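Local structure of probable hydrogenase maturation factor HypB (Methanocaldococcus jannaschii, 2HF9) at residues 33-41 with 217-226. The protein binds GTP, probably hydrolyses it slowly, and is probably required for inserting nickel into the metal centre of [NiFe] hydrogenases during their maturation. Numbering follows the deposited sequence.
Sequences LNKHGVVAF and FIEKSVKEVK
Phe41 CG lies anti to its carbonyl carbon (chi1 -65°), and the ring reaches from strand 39-45 to helix 211-224. Ile218 has chi1 -58° and a second bend at chi2, and these turn CD1 back over that ring. The contact packs the C-terminal helix of this P-loop GTPase domain against the central strand of its parallel sheet. The axes of the short segments 39-41 and 217-224 come within 9.1 Å and run at 137°, nearer antiparallel than parallel.

Ile218 CD1 makes a CH-pi contact over one face of Phe41, 3.9 Å from the ring centroid. The methyl sits a little to one side of the ring centre. Ser221 and Phe217 meet the edge of the same ring. Ser221 CB is 3.6 Å from Phe41 CZ, and Phe217 CE2 is 3.9 Å from Phe41 CE2. The two phenylalanine side chains run past one another in opposite senses. Leu58 and Leu62 of helix 51-62 also pack on Ile218.

Val39 points the same way as Phe41, two residues earlier. Its CG2 branch does most of the touching. Val39 CG2 meets Val225 CG2 at 3.8 Å and Val222 CG2 at 4.1 Å.

Nearer the chain end, Val225 CG1 rests against Asn34 OD1 at 3.6 Å. That oxygen accepts a hydrogen bond from His141 NE2. Asn34 belongs to helix 18-35, which ends in a Schellman motif with Gly37 at C-prime. Asn34 and Val39 thus both touch Val225, one from the helix end and one from the strand start.

The Ser221 hydroxyl turns back to its own helix. Ser221 OG and Ser221 N reach Phe217 O from opposite faces of the carbonyl plane, with the OG to O distance 2.8 Å.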
ATOM      1  N   LEU A  33     -12.192  -0.957  26.923  1.00 16.27           N
ATOM      2  CA  LEU A  33     -12.648   0.312  26.361  1.00 16.16           C
ATOM      3  C   LEU A  33     -14.076   0.646  26.803  1.00 16.22           C
ATOM      4  O   LEU A  33     -14.342   1.775  27.229  1.00 16.15           O
ATOM      5  CB  LEU A  33     -12.537   0.295  24.832  1.00 16.15           C
ATOM      6  CG  LEU A  33     -11.119   0.223  24.250  1.00 15.95           C
ATOM      7  CD1 LEU A  33     -11.174  -0.199  22.796  1.00 16.28           C
ATOM      8  CD2 LEU A  33     -10.362   1.534  24.400  1.00 16.33           C
ATOM      9  N   ASN A  34     -14.974  -0.339  26.717  1.00 16.31           N
ATOM     10  CA  ASN A  34     -16.375  -0.177  27.141  1.00 16.68           C
ATOM     11  C   ASN A  34     -16.514   0.176  28.620  1.00 16.93           C
ATOM     12  O   ASN A  34     -17.382   0.966  29.003  1.00 16.83           O
ATOM     13  CB  ASN A  34     -17.193  -1.435  26.829  1.00 16.67           C
ATOM     14  CG  ASN A  34     -17.458  -1.612  25.341  1.00 16.74           C
ATOM     15  OD1 ASN A  34     -17.490  -0.645  24.582  1.00 16.54           O
ATOM     16  ND2 ASN A  34     -17.656  -2.858  24.922  1.00 17.26           N
ATOM     17  N   LYS A  35     -15.643  -0.419  29.430  1.00 17.08           N
ATOM     18  CA  LYS A  35     -15.570  -0.187  30.867  1.00 17.33           C
ATOM     19  C   LYS A  35     -15.279   1.281  31.167  1.00 17.06           C
ATOM     20  O   LYS A  35     -15.798   1.843  32.132  1.00 16.74           O
ATOM     21  CB  LYS A  35     -14.457  -1.062  31.442  1.00 17.60           C
ATOM     22  CG  LYS A  35     -14.799  -1.839  32.701  1.00 19.42           C
ATOM     23  CD  LYS A  35     -14.154  -3.240  32.668  1.00 21.06           C
ATOM     24  CE  LYS A  35     -12.662  -3.192  32.294  1.00 22.24           C
ATOM     25  NZ  LYS A  35     -12.186  -4.430  31.582  1.00 22.31           N
ATOM     26  N   HIS A  36     -14.455   1.896  30.318  1.00 16.88           N
ATOM     27  CA  HIS A  36     -14.062   3.292  30.479  1.00 16.84           C
ATOM     28  C   HIS A  36     -14.777   4.251  29.525  1.00 16.37           C
ATOM     29  O   HIS A  36     -14.417   5.426  29.442  1.00 16.27           O
ATOM     30  CB  HIS A  36     -12.546   3.431  30.353  1.00 17.25           C
ATOM     31  CG  HIS A  36     -11.788   2.704  31.418  1.00 18.61           C
ATOM     32  ND1 HIS A  36     -11.641   3.201  32.696  1.00 20.32           N
ATOM     33  CD2 HIS A  36     -11.146   1.512  31.402  1.00 19.97           C
ATOM     34  CE1 HIS A  36     -10.935   2.350  33.418  1.00 20.09           C
ATOM     35  NE2 HIS A  36     -10.626   1.315  32.658  1.00 20.16           N
ATOM     36  N   GLY A  37     -15.780   3.743  28.810  1.00 15.99           N
ATOM     37  CA  GLY A  37     -16.617   4.562  27.936  1.00 15.37           C
ATOM     38  C   GLY A  37     -15.851   5.152  26.766  1.00 14.89           C
ATOM     39  O   GLY A  37     -16.058   6.308  26.396  1.00 15.13           O
ATOM     40  N   VAL A  38     -14.971   4.346  26.184  1.00 14.40           N
ATOM     41  CA  VAL A  38     -14.164   4.776  25.042  1.00 13.82           C
ATOM     42  C   VAL A  38     -14.688   4.086  23.791  1.00 13.43           C
ATOM     43  O   VAL A  38     -14.924   2.881  23.798  1.00 13.34           O
ATOM     44  CB  VAL A  38     -12.657   4.445  25.235  1.00 13.81           C
ATOM     45  CG1 VAL A  38     -11.825   4.935  24.046  1.00 13.76           C
ATOM     46  CG2 VAL A  38     -12.132   5.045  26.526  1.00 13.72           C
ATOM     47  N   VAL A  39     -14.891   4.861  22.729  1.00 12.76           N
ATOM     48  CA  VAL A  39     -15.260   4.289  21.440  1.00 12.34           C
ATOM     49  C   VAL A  39     -14.034   4.347  20.530  1.00 11.91           C
ATOM     50  O   VAL A  39     -13.472   5.423  20.304  1.00 11.69           O
ATOM     51  CB  VAL A  39     -16.489   4.995  20.806  1.00 12.24           C
ATOM     52  CG1 VAL A  39     -16.935   4.256  19.551  1.00 12.10           C
ATOM     53  CG2 VAL A  39     -17.646   5.062  21.807  1.00 12.48           C
ATOM     54  N   ALA A  40     -13.617   3.182  20.039  1.00 11.41           N
ATOM     55  CA  ALA A  40     -12.377   3.051  19.277  1.00 11.08           C
ATOM     56  C   ALA A  40     -12.597   2.755  17.796  1.00 10.79           C
ATOM     57  O   ALA A  40     -13.487   1.984  17.428  1.00 11.07           O
ATOM     58  CB  ALA A  40     -11.482   1.991  19.895  1.00 11.18           C
ATOM     59  N   PHE A  41     -11.755   3.363  16.964  1.00 10.16           N
ATOM     60  CA  PHE A  41     -11.845   3.253  15.512  1.00  9.80           C
ATOM     61  C   PHE A  41     -10.509   2.820  14.902  1.00  9.46           C
ATOM     62  O   PHE A  41      -9.463   3.412  15.183  1.00  9.44           O
ATOM     63  CB  PHE A  41     -12.299   4.587  14.898  1.00  9.58           C
ATOM     64  CG  PHE A  41     -13.700   4.994  15.280  1.00  9.61           C
ATOM     65  CD1 PHE A  41     -13.939   5.719  16.446  1.00  9.42           C
ATOM     66  CD2 PHE A  41     -14.781   4.666  14.465  1.00  9.23           C
ATOM     67  CE1 PHE A  41     -15.234   6.099  16.800  1.00  9.78           C
ATOM     68  CE2 PHE A  41     -16.080   5.049  14.809  1.00  9.71           C
ATOM     69  CZ  PHE A  41     -16.302   5.768  15.982  1.00  9.24           C
ATOM     70  N   PHE A 217     -20.820   9.304  10.556  1.00 11.91           N
ATOM     71  CA  PHE A 217     -20.467   7.923  10.884  1.00 12.10           C
ATOM     72  C   PHE A 217     -19.871   7.800  12.282  1.00 12.01           C
ATOM     73  O   PHE A 217     -20.244   6.895  13.031  1.00 11.74           O
ATOM     74  CB  PHE A 217     -19.508   7.316   9.848  1.00 11.96           C
ATOM     75  CG  PHE A 217     -19.032   5.933  10.208  1.00 12.19           C
ATOM     76  CD1 PHE A 217     -19.817   4.818   9.925  1.00 12.61           C
ATOM     77  CD2 PHE A 217     -17.813   5.747  10.860  1.00 12.69           C
ATOM     78  CE1 PHE A 217     -19.390   3.534  10.271  1.00 12.26           C
ATOM     79  CE2 PHE A 217     -17.380   4.463  11.212  1.00 12.38           C
ATOM     80  CZ  PHE A 217     -18.173   3.358  10.917  1.00 12.11           C
ATOM     81  N   ILE A 218     -18.943   8.695  12.621  1.00 12.15           N
ATOM     82  CA  ILE A 218     -18.306   8.682  13.943  1.00 12.60           C
ATOM     83  C   ILE A 218     -19.355   8.818  15.052  1.00 13.15           C
ATOM     84  O   ILE A 218     -19.380   8.019  15.998  1.00 12.95           O
ATOM     85  CB  ILE A 218     -17.208   9.790  14.095  1.00 12.58           C
ATOM     86  CG1 ILE A 218     -16.097   9.651  13.034  1.00 12.11           C
ATOM     87  CG2 ILE A 218     -16.625   9.800  15.514  1.00 12.16           C
ATOM     88  CD1 ILE A 218     -15.279   8.368  13.098  1.00 11.81           C
ATOM     89  N   GLU A 219     -20.228   9.815  14.915  1.00 13.85           N
ATOM     90  CA  GLU A 219     -21.251  10.104  15.921  1.00 14.67           C
ATOM     91  C   GLU A 219     -22.275   8.981  16.071  1.00 15.10           C
ATOM     92  O   GLU A 219     -22.621   8.606  17.194  1.00 14.83           O
ATOM     93  CB  GLU A 219     -21.949  11.433  15.616  1.00 15.09           C
ATOM     94  CG  GLU A 219     -21.056  12.660  15.792  1.00 16.51           C
ATOM     95  CD  GLU A 219     -20.924  13.114  17.239  1.00 17.96           C
ATOM     96  OE1 GLU A 219     -21.302  12.361  18.165  1.00 19.31           O
ATOM     97  OE2 GLU A 219     -20.435  14.239  17.451  1.00 18.58           O
ATOM     98  N   LYS A 220     -22.753   8.458  14.939  1.00 15.44           N
ATOM     99  CA  LYS A 220     -23.668   7.314  14.915  1.00 16.30           C
ATOM    100  C   LYS A 220     -23.061   6.097  15.614  1.00 16.34           C
ATOM    101  O   LYS A 220     -23.744   5.414  16.385  1.00 16.20           O
ATOM    102  CB  LYS A 220     -24.056   6.962  13.475  1.00 16.13           C
ATOM    103  CG  LYS A 220     -25.075   5.831  13.337  1.00 17.17           C
ATOM    104  CD  LYS A 220     -25.451   5.610  11.877  1.00 17.66           C
ATOM    105  CE  LYS A 220     -26.498   4.515  11.720  1.00 19.70           C
ATOM    106  NZ  LYS A 220     -25.916   3.143  11.824  1.00 20.50           N
ATOM    107  N   SER A 221     -21.779   5.845  15.345  1.00 16.55           N
ATOM    108  CA  SER A 221     -21.048   4.730  15.953  1.00 16.89           C
ATOM    109  C   SER A 221     -20.965   4.857  17.472  1.00 17.40           C
ATOM    110  O   SER A 221     -21.149   3.872  18.194  1.00 17.17           O
ATOM    111  CB  SER A 221     -19.641   4.621  15.360  1.00 16.78           C
ATOM    112  OG  SER A 221     -19.692   4.321  13.979  1.00 15.85           O
ATOM    113  N   VAL A 222     -20.692   6.072  17.945  1.00 17.94           N
ATOM    114  CA  VAL A 222     -20.636   6.360  19.378  1.00 18.75           C
ATOM    115  C   VAL A 222     -21.990   6.065  20.029  1.00 19.39           C
ATOM    116  O   VAL A 222     -22.059   5.374  21.048  1.00 19.36           O
ATOM    117  CB  VAL A 222     -20.183   7.823  19.657  1.00 18.54           C
ATOM    118  CG1 VAL A 222     -20.304   8.171  21.142  1.00 18.93           C
ATOM    119  CG2 VAL A 222     -18.750   8.037  19.190  1.00 18.62           C
ATOM    120  N   LYS A 223     -23.064   6.555  19.416  1.00 20.29           N
ATOM    121  CA  LYS A 223     -24.401   6.374  19.977  1.00 21.30           C
ATOM    122  C   LYS A 223     -24.870   4.917  19.993  1.00 21.80           C
ATOM    123  O   LYS A 223     -25.644   4.537  20.867  1.00 21.91           O
ATOM    124  CB  LYS A 223     -25.427   7.265  19.263  1.00 21.56           C
ATOM    125  CG  LYS A 223     -25.202   8.781  19.398  1.00 22.74           C
ATOM    126  CD  LYS A 223     -25.268   9.279  20.848  1.00 24.23           C
ATOM    127  CE  LYS A 223     -23.883   9.625  21.389  1.00 24.45           C
ATOM    128  NZ  LYS A 223     -23.876   9.737  22.870  1.00 26.28           N
ATOM    129  N   GLU A 224     -24.388   4.108  19.048  1.00 22.40           N
ATOM    130  CA  GLU A 224     -24.866   2.727  18.895  1.00 23.33           C
ATOM    131  C   GLU A 224     -24.151   1.662  19.753  1.00 23.69           C
ATOM    132  O   GLU A 224     -24.626   0.527  19.839  1.00 23.70           O
ATOM    133  CB  GLU A 224     -24.865   2.307  17.414  1.00 23.22           C
ATOM    134  CG  GLU A 224     -23.479   2.031  16.844  1.00 23.87           C
ATOM    135  CD  GLU A 224     -23.498   1.295  15.516  1.00 23.89           C
ATOM    136  OE1 GLU A 224     -23.892   1.904  14.496  1.00 23.96           O
ATOM    137  OE2 GLU A 224     -23.100   0.106  15.496  1.00 24.08           O
ATOM    138  N   VAL A 225     -23.030   2.020  20.382  1.00 24.41           N
ATOM    139  CA  VAL A 225     -22.216   1.047  21.140  1.00 25.28           C
ATOM    140  C   VAL A 225     -23.029   0.229  22.156  1.00 26.06           C
ATOM    141  O   VAL A 225     -23.758   0.791  22.980  1.00 26.04           O
ATOM    142  CB  VAL A 225     -20.982   1.708  21.829  1.00 25.29           C
ATOM    143  CG1 VAL A 225     -20.257   0.714  22.734  1.00 25.40           C
ATOM    144  CG2 VAL A 225     -20.017   2.239  20.794  1.00 24.94           C
ATOM    145  N   LYS A 226     -22.889  -1.097  22.061  1.00 26.76           N
ATOM    146  CA  LYS A 226     -23.568  -2.080  22.922  1.00 27.52           C
ATOM    147  C   LYS A 226     -25.093  -1.964  22.903  1.00 27.78           C
ATOM    148  O   LYS A 226     -25.793  -2.947  22.646  1.00 28.07           O
ATOM    149  CB  LYS A 226     -23.022  -2.051  24.359  1.00 27.55           C
ATOM    150  CG  LYS A 226     -23.683  -3.060  25.296  1.00 27.86           C
ATOM    151  CD  LYS A 226     -22.984  -3.146  26.647  1.00 27.97           C
ATOM    152  CE  LYS A 226     -21.983  -4.300  26.705  1.00 28.51           C
ATOM    153  NZ  LYS A 226     -20.746  -4.017  25.937  1.00 28.92           N
TER